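Local coordinates for ethylbenzene dehydrogenase alpha-subunit (Aromatoleum aromaticum, PDB 2IVF), which belongs to the molybdopterin oxidoreductase family and holds a molybdenum atom, two pterin guanine dinucleotides and an iron-sulfur cluster, at residues A[188-192]-A[612-616]; A[218-222]-A[961-965]; A[221-225]-A[444-450]. All blocks are in the same frame, centred on the assembly; numbering follows the deposited sequence.

Contact 1 of 3, residues A[188-192]-A[612-616]. With MD1 (phosphoric acid 4-(2-amino-4-oxo-3,4,5,6,-tetrahydro-pteridin-6-yl)-2-hydroxy-3,4-dimercapto-but-3-en-yl ester guanylate ester), chain N; ACT (acetate ion), chain E.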
loop_
_atom_site.group_PDB
_atom_site.type_symbol
_atom_site.label_atom_id
_atom_site.label_comp_id
_atom_site.label_asym_id
_atom_site.label_seq_id
_atom_site.Cartn_x
_atom_site.Cartn_y
_atom_site.Cartn_z
ATOM N N LEU A 188 11.545 -22.679 13.677
ATOM C CA LEU A 188 10.695 -22.057 12.693
ATOM C C LEU A 188 10.455 -20.676 13.269
ATOM O O LEU A 188 9.659 -20.489 14.187
ATOM C CB LEU A 188 9.389 -22.819 12.533
ATOM C CG LEU A 188 8.327 -22.187 11.641
ATOM C CD1 LEU A 188 8.894 -21.697 10.293
ATOM C CD2 LEU A 188 7.182 -23.212 11.437
ATOM N N ASP A 189 11.167 -19.708 12.741
ATOM C CA ASP A 189 11.236 -18.403 13.391
ATOM C C ASP A 189 10.029 -17.582 13.024
ATOM O O ASP A 189 9.981 -17.039 11.938
ATOM C CB ASP A 189 12.499 -17.726 12.922
ATOM C CG ASP A 189 12.768 -16.411 13.634
ATOM O OD1 ASP A 189 11.929 -15.998 14.479
ATOM O OD2 ASP A 189 13.824 -15.805 13.339
ATOM N N ALA A 190 9.071 -17.482 13.929
ATOM C CA ALA A 190 8.054 -16.437 13.879
ATOM C C ALA A 190 7.400 -16.347 12.482
ATOM O O ALA A 190 7.310 -15.261 11.901
ATOM C CB ALA A 190 8.668 -15.019 14.336
ATOM N N PRO A 191 6.880 -17.481 11.948
ATOM C CA PRO A 191 6.255 -17.344 10.629
ATOM C C PRO A 191 4.989 -16.529 10.720
ATOM O O PRO A 191 4.209 -16.698 11.683
ATOM C CB PRO A 191 5.893 -18.801 10.253
ATOM C CG PRO A 191 5.738 -19.466 11.541
ATOM C CD PRO A 191 6.747 -18.842 12.462
ATOM N N HIS A 192 4.772 -15.655 9.725
ATOM C CA HIS A 192 3.523 -14.936 9.617
ATOM C C HIS A 192 2.541 -15.743 8.776
ATOM O O HIS A 192 2.797 -16.913 8.493
ATOM C CB HIS A 192 3.749 -13.514 9.074
ATOM C CG HIS A 192 2.871 -12.491 9.715
ATOM N ND1 HIS A 192 1.523 -12.705 9.924
ATOM C CD2 HIS A 192 3.127 -11.226 10.151
ATOM C CE1 HIS A 192 1.002 -11.643 10.522
ATOM N NE2 HIS A 192 1.946 -10.726 10.652
ATOM N N ARG A 612 15.079 -7.828 7.211
ATOM C CA ARG A 612 14.432 -6.514 7.508
ATOM C C ARG A 612 13.531 -6.506 8.767
ATOM O O ARG A 612 13.326 -5.460 9.398
ATOM C CB ARG A 612 13.635 -5.974 6.322
ATOM C CG ARG A 612 12.593 -6.909 5.762
ATOM C CD ARG A 612 11.376 -6.173 5.349
ATOM N NE ARG A 612 10.723 -5.548 6.487
ATOM C CZ ARG A 612 9.630 -6.001 7.110
ATOM N NH1 ARG A 612 9.027 -7.135 6.738
ATOM N NH2 ARG A 612 9.145 -5.325 8.145
ATOM N N ARG A 613 12.951 -7.647 9.108
ATOM C CA ARG A 613 11.999 -7.715 10.198
ATOM C C ARG A 613 12.681 -7.577 11.551
ATOM O O ARG A 613 12.231 -6.770 12.380
ATOM C CB ARG A 613 11.214 -9.020 10.208
ATOM C CG ARG A 613 10.184 -9.032 11.341
ATOM C CD ARG A 613 9.811 -10.400 11.812
ATOM N NE ARG A 613 8.906 -11.038 10.844
ATOM C CZ ARG A 613 8.178 -12.110 11.138
ATOM N NH1 ARG A 613 8.239 -12.642 12.342
ATOM N NH2 ARG A 613 7.372 -12.655 10.232
ATOM N N LYS A 614 13.736 -8.341 11.798
ATOM C CA LYS A 614 14.470 -8.185 13.061
ATOM C C LYS A 614 15.165 -6.851 13.118
ATOM O O LYS A 614 15.866 -6.446 12.189
ATOM C CB LYS A 614 15.504 -9.270 13.341
ATOM C CG LYS A 614 14.978 -10.476 14.109
ATOM C CD LYS A 614 13.832 -11.143 13.392
ATOM C CE LYS A 614 13.580 -12.528 13.992
ATOM N NZ LYS A 614 12.287 -13.148 13.541
ATOM N N ARG A 615 14.989 -6.194 14.249
ATOM C CA ARG A 615 15.669 -4.933 14.502
ATOM C C ARG A 615 17.134 -5.233 14.649
ATOM O O ARG A 615 17.524 -6.101 15.456
ATOM C CB ARG A 615 15.149 -4.237 15.766
ATOM C CG ARG A 615 13.812 -3.524 15.571
ATOM C CD ARG A 615 12.694 -4.439 15.093
ATOM N NE ARG A 615 11.413 -3.728 15.091
ATOM C CZ ARG A 615 10.256 -4.348 14.904
ATOM N NH1 ARG A 615 10.251 -5.663 14.701
ATOM N NH2 ARG A 615 9.117 -3.660 14.946
ATOM N N SER A 616 17.953 -4.549 13.852
ATOM C CA SER A 616 19.375 -4.880 13.733
ATOM C C SER A 616 19.689 -6.333 13.273
ATOM O O SER A 616 20.833 -6.755 13.272
ATOM C CB SER A 616 20.111 -4.516 15.022
ATOM O OG SER A 616 20.124 -3.130 15.242
HETATM P PB MD1 N . 7.611 -10.387 7.516
HETATM O O3B MD1 N . 7.364 -9.769 6.081
HETATM O O1B MD1 N . 6.466 -11.289 7.804
HETATM O O2B MD1 N . 9.019 -10.789 7.733
HETATM O O3A MD1 N . 7.424 -9.105 8.431
HETATM C C10 MD1 N . 6.147 -8.713 8.980
HETATM C C11 MD1 N . 6.422 -7.360 9.617
HETATM O O11 MD1 N . 6.446 -6.437 8.475
HETATM C C12 MD1 N . 5.285 -6.967 10.522
HETATM S S12 MD1 N . 3.760 -7.738 10.443
HETATM C C13 MD1 N . 5.406 -5.923 11.403
HETATM S S13 MD1 N . 4.133 -5.423 12.392
HETATM C C14 MD1 N . 6.668 -5.168 11.578
HETATM N N15 MD1 N . 6.671 -3.771 11.305
HETATM C C16 MD1 N . 7.833 -3.043 11.324
HETATM C C15 MD1 N . 7.726 -1.674 11.169
HETATM O O14 MD1 N . 6.608 -1.111 11.028
HETATM N N17 MD1 N . 8.911 -1.014 11.112
HETATM C C17 MD1 N . 10.131 -1.670 11.278
HETATM N N16 MD1 N . 11.222 -0.918 11.231
HETATM N N18 MD1 N . 10.191 -2.997 11.474
HETATM C C20 MD1 N . 9.065 -3.676 11.505
HETATM N N8 MD1 N . 9.115 -5.010 11.755
HETATM C C7 MD1 N . 7.981 -5.894 11.742
HETATM P PA MD1 N . 8.109 -9.944 4.664
HETATM O O1A MD1 N . 7.077 -9.588 3.643
HETATM O O2A MD1 N . 9.341 -9.124 4.697
HETATM O "O5'" MD1 N . 8.504 -11.468 4.546
HETATM C "C5'" MD1 N . 7.435 -12.383 4.336
HETATM C "C4'" MD1 N . 7.756 -13.266 3.202
HETATM O "O4'" MD1 N . 6.554 -14.000 2.999
HETATM C "C1'" MD1 N . 6.555 -14.302 1.603
HETATM N N9 MD1 N . 5.245 -14.693 1.066
HETATM C C4 MD1 N . 4.930 -15.944 0.765
HETATM N N3 MD1 N . 5.664 -17.074 0.893
HETATM C C2 MD1 N . 5.148 -18.251 0.540
HETATM N N2 MD1 N . 5.872 -19.394 0.679
HETATM N N1 MD1 N . 3.891 -18.265 -0.032
HETATM C C6 MD1 N . 3.094 -17.158 -0.194
HETATM O O6 MD1 N . 1.959 -17.291 -0.650
HETATM C C5 MD1 N . 3.630 -15.932 0.232
HETATM N N7 MD1 N . 3.208 -14.672 0.225
HETATM C C8 MD1 N . 4.194 -13.934 0.743
HETATM C "C2'" MD1 N . 7.016 -13.013 0.930
HETATM O "O2'" MD1 N . 7.598 -13.217 -0.380
HETATM C "C3'" MD1 N . 7.991 -12.409 1.952
HETATM O "O3'" MD1 N . 9.373 -12.530 1.525
HETATM C C ACT E . -0.012 -8.480 12.143
HETATM O O ACT E . 1.132 -8.415 11.721
HETATM O OXT ACT E . -0.593 -7.357 12.138
HETATM C CH3 ACT E . -0.591 -9.765 12.624
#
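The guanidinium of Arg613 works through its edge, where the phosphate oxygen O1B of MD1 lies near its plane and the backbone oxygen of Ala190 is tilted 21° from it. Arg613 NH1 gives a bond of 2.8 Å to Ala190 O, reaching a lone pair in the carbonyl plane; NH2 adds a weak second bond to the same oxygen. Arg613 NH2 also meets MD1 O1B at 2.9 Å, and NE meets O2B of that phosphate. Extended at chi1 (-178°) and turned at chi3, the chain brings the guanidinium between Ala190 O and the phosphate, and arginine suits the place because its several N-H groups serve both at once. Arg612 turns an edge to the diphosphate, NH1 binding MD1 O2A at 2.9 Å, and NH2 takes the hydroxyl O11; positive charge thus meets the diphosphate in the MD1 pocket. Arg615 instead lays one guanidinium face over MD1 N8. At the His192 ring edge, NE2 donates to an acetate ion, probably from the crystallisation liquor, and MD1 S12 lies close to the ring plane. Asp189 and Lys614 approach from opposite directions in a salt bridge, OD1 to NZ 3.0 Å, whose hydrogen bonds are weak; Tyr603 also holds Asp189, while Lys614 and Arg613 share Asp220. The buried contact joins the loop between strand 186-188 and helix 197-210 to the end of helix 610-613, beside helix 217-221.

Contact 2 of 3, residues A[218-222]-A[961-965]. With MD1 (phosphoric acid 4-(2-amino-4-oxo-3,4,5,6,-tetrahydro-pteridin-6-yl)-2-hydroxy-3,4-dimercapto-but-3-en-yl ester guanylate ester), chain N.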
loop_
_atom_site.group_PDB
_atom_site.type_symbol
_atom_site.label_atom_id
_atom_site.label_comp_id
_atom_site.label_asym_id
_atom_site.label_seq_id
_atom_site.Cartn_x
_atom_site.Cartn_y
_atom_site.Cartn_z
ATOM N N ASN A 218 3.738 -12.655 16.994
ATOM C CA ASN A 218 3.278 -11.301 17.322
ATOM C C ASN A 218 4.228 -10.479 18.146
ATOM O O ASN A 218 4.357 -9.276 17.936
ATOM C CB ASN A 218 1.916 -11.359 17.992
ATOM C CG ASN A 218 0.853 -11.247 17.005
ATOM O OD1 ASN A 218 0.526 -12.213 16.311
ATOM N ND2 ASN A 218 0.367 -10.024 16.820
ATOM N N VAL A 219 4.879 -11.131 19.082
ATOM C CA VAL A 219 5.884 -10.477 19.909
ATOM C C VAL A 219 7.101 -10.128 19.002
ATOM O O VAL A 219 7.765 -9.091 19.193
ATOM C CB VAL A 219 6.230 -11.372 21.063
ATOM C CG1 VAL A 219 7.277 -10.731 22.017
ATOM C CG2 VAL A 219 4.905 -11.731 21.834
ATOM N N ASP A 220 7.358 -10.989 18.012
ATOM C CA ASP A 220 8.530 -10.838 17.158
ATOM C C ASP A 220 8.353 -9.646 16.199
ATOM O O ASP A 220 9.288 -8.863 15.982
ATOM C CB ASP A 220 8.818 -12.143 16.409
ATOM C CG ASP A 220 10.153 -12.107 15.681
ATOM O OD1 ASP A 220 11.229 -12.003 16.351
ATOM O OD2 ASP A 220 10.121 -12.183 14.436
ATOM N N ILE A 221 7.151 -9.497 15.666
ATOM C CA ILE A 221 6.870 -8.381 14.742
ATOM C C ILE A 221 6.678 -7.076 15.485
ATOM O O ILE A 221 7.137 -6.033 15.031
ATOM C CB ILE A 221 5.712 -8.683 13.816
ATOM C CG1 ILE A 221 4.409 -8.998 14.585
ATOM C CG2 ILE A 221 6.082 -9.850 12.882
ATOM C CD1 ILE A 221 3.273 -9.600 13.738
ATOM N N GLY A 222 6.065 -7.142 16.658
ATOM C CA GLY A 222 5.768 -5.948 17.427
ATOM C C GLY A 222 4.367 -5.438 17.281
ATOM O O GLY A 222 4.182 -4.216 17.213
ATOM N N PRO A 961 8.667 -9.476 26.669
ATOM C CA PRO A 961 9.256 -8.233 26.188
ATOM C C PRO A 961 9.506 -8.295 24.710
ATOM O O PRO A 961 10.282 -9.119 24.266
ATOM C CB PRO A 961 10.571 -8.135 26.984
ATOM C CG PRO A 961 10.852 -9.485 27.459
ATOM C CD PRO A 961 9.629 -10.302 27.427
ATOM N N ALA A 962 8.847 -7.441 23.959
ATOM C CA ALA A 962 8.969 -7.421 22.497
ATOM C C ALA A 962 10.216 -6.645 22.041
ATOM O O ALA A 962 10.427 -5.495 22.404
ATOM C CB ALA A 962 7.693 -6.838 21.866
ATOM N N PRO A 963 11.068 -7.288 21.227
ATOM C CA PRO A 963 12.314 -6.663 20.748
ATOM C C PRO A 963 12.104 -5.789 19.525
ATOM O O PRO A 963 12.761 -5.973 18.490
ATOM C CB PRO A 963 13.162 -7.881 20.413
ATOM C CG PRO A 963 12.117 -8.832 19.852
ATOM C CD PRO A 963 10.918 -8.664 20.733
ATOM N N VAL A 964 11.217 -4.807 19.665
ATOM C CA VAL A 964 10.509 -4.210 18.518
ATOM C C VAL A 964 10.452 -2.693 18.593
ATOM O O VAL A 964 9.786 -2.071 17.800
ATOM C CB VAL A 964 9.074 -4.729 18.417
ATOM C CG1 VAL A 964 9.035 -6.295 18.256
ATOM C CG2 VAL A 964 8.183 -4.244 19.604
ATOM N N THR A 965 11.148 -2.135 19.572
ATOM C CA THR A 965 11.017 -0.742 20.002
ATOM C C THR A 965 11.811 0.213 19.126
ATOM O O THR A 965 12.609 1.011 19.606
ATOM C CB THR A 965 11.491 -0.613 21.435
ATOM O OG1 THR A 965 12.854 -1.052 21.524
ATOM C CG2 THR A 965 10.596 -1.516 22.360
HETATM P PB MD1 N . 7.611 -10.387 7.516
HETATM O O3B MD1 N . 7.364 -9.769 6.081
HETATM O O1B MD1 N . 6.466 -11.289 7.804
HETATM O O2B MD1 N . 9.019 -10.789 7.733
HETATM O O3A MD1 N . 7.424 -9.105 8.431
HETATM C C10 MD1 N . 6.147 -8.713 8.980
HETATM C C11 MD1 N . 6.422 -7.360 9.617
HETATM O O11 MD1 N . 6.446 -6.437 8.475
HETATM C C12 MD1 N . 5.285 -6.967 10.522
HETATM S S12 MD1 N . 3.760 -7.738 10.443
HETATM C C13 MD1 N . 5.406 -5.923 11.403
HETATM S S13 MD1 N . 4.133 -5.423 12.392
HETATM C C14 MD1 N . 6.668 -5.168 11.578
HETATM N N15 MD1 N . 6.671 -3.771 11.305
HETATM C C16 MD1 N . 7.833 -3.043 11.324
HETATM C C15 MD1 N . 7.726 -1.674 11.169
HETATM O O14 MD1 N . 6.608 -1.111 11.028
HETATM N N17 MD1 N . 8.911 -1.014 11.112
HETATM C C17 MD1 N . 10.131 -1.670 11.278
HETATM N N16 MD1 N . 11.222 -0.918 11.231
HETATM N N18 MD1 N . 10.191 -2.997 11.474
HETATM C C20 MD1 N . 9.065 -3.676 11.505
HETATM N N8 MD1 N . 9.115 -5.010 11.755
HETATM C C7 MD1 N . 7.981 -5.894 11.742
HETATM P PA MD1 N . 8.109 -9.944 4.664
HETATM O O1A MD1 N . 7.077 -9.588 3.643
HETATM O O2A MD1 N . 9.341 -9.124 4.697
HETATM O "O5'" MD1 N . 8.504 -11.468 4.546
HETATM C "C5'" MD1 N . 7.435 -12.383 4.336
HETATM C "C4'" MD1 N . 7.756 -13.266 3.202
HETATM O "O4'" MD1 N . 6.554 -14.000 2.999
HETATM C "C1'" MD1 N . 6.555 -14.302 1.603
HETATM N N9 MD1 N . 5.245 -14.693 1.066
HETATM C C4 MD1 N . 4.930 -15.944 0.765
HETATM N N3 MD1 N . 5.664 -17.074 0.893
HETATM C C2 MD1 N . 5.148 -18.251 0.540
HETATM N N2 MD1 N . 5.872 -19.394 0.679
HETATM N N1 MD1 N . 3.891 -18.265 -0.032
HETATM C C6 MD1 N . 3.094 -17.158 -0.194
HETATM O O6 MD1 N . 1.959 -17.291 -0.650
HETATM C C5 MD1 N . 3.630 -15.932 0.232
HETATM N N7 MD1 N . 3.208 -14.672 0.225
HETATM C C8 MD1 N . 4.194 -13.934 0.743
HETATM C "C2'" MD1 N . 7.016 -13.013 0.930
HETATM O "O2'" MD1 N . 7.598 -13.217 -0.380
HETATM C "C3'" MD1 N . 7.991 -12.409 1.952
HETATM O "O3'" MD1 N . 9.373 -12.530 1.525
#
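The C-terminal turn of helix 217-221, which borders the MD1 pocket, packs here against an inverse gamma turn centred on Pro963. Val219 reaches across with CG1, set anti to its own backbone N (chi1 -179°), and lies 3.9 Å from Ala962 CB. The small methyl of Ala962 suits a place where the helix backbone itself comes near: Val219 O is 3.5 Å from Ala962 CB, and Pro963 CD is as close to that oxygen. Val964 points toward the helix end and sets CG1 against it, 3.2 Å from Val219 O and 3.4 Å from Gly222 CA. Gly222 leaves the helix with positive phi (98°), a conformation that glycine accommodates readily, and its lack of a side chain makes room for Val964. On the cofactor side, Ile221 sets CB and CG2 against the dithiolene carbons of MD1, and its carbonyl O is 3.4 Å from MD1 C7. Asp220 points away from segment 961-965 and forms salt bridges with Lys614 and Arg613 through OD2. No hydrogen bond links the two segments: van der Waals packing holds them, with carbons of Ala962, Pro963 and Val964 pressed round Val219 O, a buried carbonyl oxygen without a partner in the model, which probably carries some cost.

Contact 3 of 3, residues A[221-225]-A[444-450]. With MO (molybdenum atom), chain L; MGD (2-amino-5,6-dimercapto-7-methyl-3,7,8a,9-tetrahydro-8-oxa-1,3,9,10-tetraaza-anthracen-4-one guanosine dinucleotide), chain M.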
loop_
_atom_site.group_PDB
_atom_site.type_symbol
_atom_site.label_atom_id
_atom_site.label_comp_id
_atom_site.label_asym_id
_atom_site.label_seq_id
_atom_site.Cartn_x
_atom_site.Cartn_y
_atom_site.Cartn_z
ATOM N N ILE A 221 7.151 -9.497 15.666
ATOM C CA ILE A 221 6.870 -8.381 14.742
ATOM C C ILE A 221 6.678 -7.076 15.485
ATOM O O ILE A 221 7.137 -6.033 15.031
ATOM C CB ILE A 221 5.712 -8.683 13.816
ATOM C CG1 ILE A 221 4.409 -8.998 14.585
ATOM C CG2 ILE A 221 6.082 -9.850 12.882
ATOM C CD1 ILE A 221 3.273 -9.600 13.738
ATOM N N GLY A 222 6.065 -7.142 16.658
ATOM C CA GLY A 222 5.768 -5.948 17.427
ATOM C C GLY A 222 4.367 -5.438 17.281
ATOM O O GLY A 222 4.182 -4.216 17.213
ATOM N N ASP A 223 3.402 -6.368 17.191
ATOM C CA ASP A 223 1.964 -6.085 17.149
ATOM C C ASP A 223 1.271 -6.580 18.394
ATOM O O ASP A 223 0.861 -7.731 18.485
ATOM C CB ASP A 223 1.302 -6.765 15.981
ATOM C CG ASP A 223 1.760 -6.201 14.671
ATOM O OD1 ASP A 223 2.252 -5.071 14.693
ATOM O OD2 ASP A 223 1.645 -6.898 13.646
ATOM N N THR A 224 1.170 -5.692 19.343
ATOM C CA THR A 224 0.656 -5.992 20.651
ATOM C C THR A 224 0.153 -4.697 21.267
ATOM O O THR A 224 0.493 -3.625 20.794
ATOM C CB THR A 224 1.734 -6.523 21.537
ATOM O OG1 THR A 224 1.111 -7.001 22.714
ATOM C CG2 THR A 224 2.665 -5.400 21.892
ATOM N N TYR A 225 -0.676 -4.787 22.293
ATOM C CA TYR A 225 -1.089 -3.586 23.032
ATOM C C TYR A 225 -0.889 -3.878 24.482
ATOM O O TYR A 225 -1.798 -4.300 25.208
ATOM C CB TYR A 225 -2.522 -3.242 22.720
ATOM C CG TYR A 225 -2.778 -2.922 21.270
ATOM C CD1 TYR A 225 -2.398 -1.700 20.720
ATOM C CD2 TYR A 225 -3.450 -3.815 20.464
ATOM C CE1 TYR A 225 -2.676 -1.403 19.403
ATOM C CE2 TYR A 225 -3.730 -3.525 19.145
ATOM C CZ TYR A 225 -3.320 -2.338 18.603
ATOM O OH TYR A 225 -3.622 -2.071 17.279
ATOM N N ILE A 444 -5.622 2.826 17.683
ATOM C CA ILE A 444 -4.241 2.747 18.019
ATOM C C ILE A 444 -3.596 1.707 17.125
ATOM O O ILE A 444 -3.922 0.520 17.196
ATOM C CB ILE A 444 -4.040 2.242 19.469
ATOM C CG1 ILE A 444 -4.883 3.062 20.450
ATOM C CG2 ILE A 444 -2.550 2.352 19.842
ATOM C CD1 ILE A 444 -4.808 2.553 21.879
ATOM N N GLY A 445 -2.650 2.159 16.314
ATOM C CA GLY A 445 -1.935 1.295 15.423
ATOM C C GLY A 445 -0.732 0.695 16.079
ATOM O O GLY A 445 -0.422 0.923 17.245
ATOM N N PHE A 446 -0.003 -0.028 15.282
ATOM C CA PHE A 446 1.048 -0.862 15.833
ATOM C C PHE A 446 2.385 -0.165 15.922
ATOM O O PHE A 446 3.373 -0.761 16.395
ATOM C CB PHE A 446 1.091 -2.196 15.100
ATOM C CG PHE A 446 -0.078 -3.093 15.406
ATOM C CD1 PHE A 446 -0.242 -3.652 16.675
ATOM C CD2 PHE A 446 -1.017 -3.380 14.434
ATOM C CE1 PHE A 446 -1.335 -4.496 16.968
ATOM C CE2 PHE A 446 -2.113 -4.236 14.726
ATOM C CZ PHE A 446 -2.256 -4.780 15.997
ATOM N N SER A 447 2.413 1.132 15.598
ATOM C CA SER A 447 3.544 1.945 16.019
ATOM C C SER A 447 3.574 2.111 17.525
ATOM O O SER A 447 4.612 2.458 18.076
ATOM C CB SER A 447 3.509 3.319 15.361
ATOM O OG SER A 447 4.066 3.261 14.051
ATOM N N SER A 448 2.441 1.939 18.200
ATOM C CA SER A 448 2.462 2.058 19.678
ATOM C C SER A 448 3.331 0.946 20.250
ATOM O O SER A 448 4.228 1.145 21.138
ATOM C CB SER A 448 1.042 1.939 20.240
ATOM O OG SER A 448 1.059 2.095 21.665
ATOM N N ALA A 449 3.078 -0.268 19.775
ATOM C CA ALA A 449 3.858 -1.404 20.315
ATOM C C ALA A 449 5.318 -1.295 19.942
ATOM O O ALA A 449 6.180 -1.804 20.628
ATOM C CB ALA A 449 3.319 -2.724 19.813
ATOM N N LYS A 450 5.611 -0.612 18.849
ATOM C CA LYS A 450 6.977 -0.422 18.435
ATOM C C LYS A 450 7.597 0.801 19.073
ATOM O O LYS A 450 8.642 1.263 18.623
ATOM C CB LYS A 450 7.013 -0.337 16.931
ATOM C CG LYS A 450 6.533 -1.643 16.309
ATOM C CD LYS A 450 6.312 -1.532 14.817
ATOM C CE LYS A 450 5.694 -2.759 14.231
ATOM N NZ LYS A 450 4.269 -2.915 14.572
HETATM MO MO MO L . 2.122 -6.469 11.707
HETATM P PB MGD M . 1.991 2.027 11.333
HETATM O O1B MGD M . 2.044 1.878 9.852
HETATM O O2B MGD M . 3.234 1.651 12.055
HETATM O O3B MGD M . 0.809 1.278 12.058
HETATM O O3A MGD M . -0.334 -0.271 10.389
HETATM P PA MGD M . -0.652 0.803 11.525
HETATM O O1A MGD M . -1.407 1.870 10.860
HETATM O O2A MGD M . -1.250 0.151 12.675
HETATM O "O5'" MGD M . 1.644 3.551 11.712
HETATM C "C5'" MGD M . 2.432 4.609 11.147
HETATM C "C4'" MGD M . 2.146 5.919 11.875
HETATM O "O4'" MGD M . 2.649 5.858 13.202
HETATM C "C3'" MGD M . 3.063 6.904 11.188
HETATM O "O3'" MGD M . 2.310 7.519 10.150
HETATM C "C2'" MGD M . 3.413 7.884 12.315
HETATM O "O2'" MGD M . 2.839 9.174 12.034
HETATM C "C1'" MGD M . 2.782 7.242 13.562
HETATM N N9 MGD M . 3.723 7.369 14.701
HETATM C C8 MGD M . 5.004 6.976 14.774
HETATM N N7 MGD M . 5.506 7.223 15.990
HETATM C C5 MGD M . 4.494 7.776 16.707
HETATM C C6 MGD M . 4.342 8.281 17.991
HETATM O O6 MGD M . 5.238 8.338 18.842
HETATM N N1 MGD M . 3.082 8.772 18.345
HETATM C C2 MGD M . 1.971 8.818 17.489
HETATM N N2 MGD M . 0.775 9.339 17.929
HETATM N N3 MGD M . 2.135 8.303 16.263
HETATM C C4 MGD M . 3.356 7.824 15.873
HETATM C C10 MGD M . 0.393 -1.413 10.661
HETATM C C11 MGD M . -0.336 -2.594 10.070
HETATM O O11 MGD M . -0.482 -2.367 8.729
HETATM C C12 MGD M . 0.312 -3.958 10.354
HETATM S S12 MGD M . 1.146 -4.293 11.865
HETATM C C13 MGD M . 0.236 -4.950 9.409
HETATM S S13 MGD M . 0.943 -6.494 9.743
HETATM C C14 MGD M . -0.425 -4.703 8.097
HETATM N N15 MGD M . 0.666 -4.431 7.117
HETATM C C16 MGD M . 0.454 -3.610 5.993
HETATM C C17 MGD M . 1.382 -3.453 4.996
HETATM O O17 MGD M . 2.497 -4.025 5.045
HETATM N N18 MGD M . 1.058 -2.600 3.921
HETATM C C19 MGD M . -0.133 -1.951 3.824
HETATM N N19 MGD M . -0.336 -1.155 2.755
HETATM N N20 MGD M . -0.999 -2.102 4.837
HETATM C C21 MGD M . -0.748 -2.921 5.870
HETATM N N22 MGD M . -1.673 -3.065 6.899
HETATM C C23 MGD M . -1.303 -3.427 8.236
HETATM O O HOH W 1 0.473 -1.163 19.091
#
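Lys450 NZ reaches across to Gly222 O and Asp223 OD1, and three acceptors grip its ammonium group: Lys450 NZ bonds Gly222 O at 2.9 Å and Phe446 O at 3.0 Å, in both cases from above the carbonyl plane, and forms a salt bridge with Asp223 OD1, though the position of that oxygen is less certain. The bend at chi4 (73°) turns NZ into this cluster. Tyr225 OH donates to Ile444 O at 2.6 Å, in the carbonyl plane. A water also bridges the segments, donating to Thr224 O and Gly445 O and accepting from Ala449 N, while Phe446 N bonds MGD O2A.

In metal coordination, Asp223 OD2 binds the molybdenum atom at 2.0 Å, which is also bound by MGD S12 and S13 and by three further atoms. A carboxylate suits this place because one oxygen can serve the metal while the other turns to the protein.

Among the aromatic contacts, Phe446 has Asp223 CB over one face, a CH-pi contact of 3.8 Å to the ring centroid, and Tyr225 OH over the opposite face. The Tyr225 and Phe446 rings, their planes 30° apart, are slid so that they barely overlap. Apolar packing adds Ile444 CG2 against Tyr225 CE1, and the compact Ala449 CB touches Thr224 CG2 at 3.5 Å.

The loop between helices 217-221 and 226-232 thus meets the type I beta turn Gly445 to Ser448, which leads from strand 440-444, at the margin of its parallel sheet, toward helix 454-467, with Trp481 edge-to-face to both aromatic rings.

Overall arrangement
The three contacts gather around the molybdenum site near the centre of the folded subunit. Contacts 2 and 3 have centres about 8 Å apart, share Ile221 and Gly222, and start from the same run of chain, at and just after helix 217-221. The centre of contact 1 is about 9 Å from that of contact 2 and about 15 Å from that of contact 3. In sequence the order is 188-192, 218-225, 444-450, 612-616 and 961-965, so distant parts of the chain converge here. Asp220 ties contact 2 to contact 1 through salt bridges. Together they frame both pterin cofactors: contacts 1 and 2 border MD1, and contact 3 also reaches MGD and the metal.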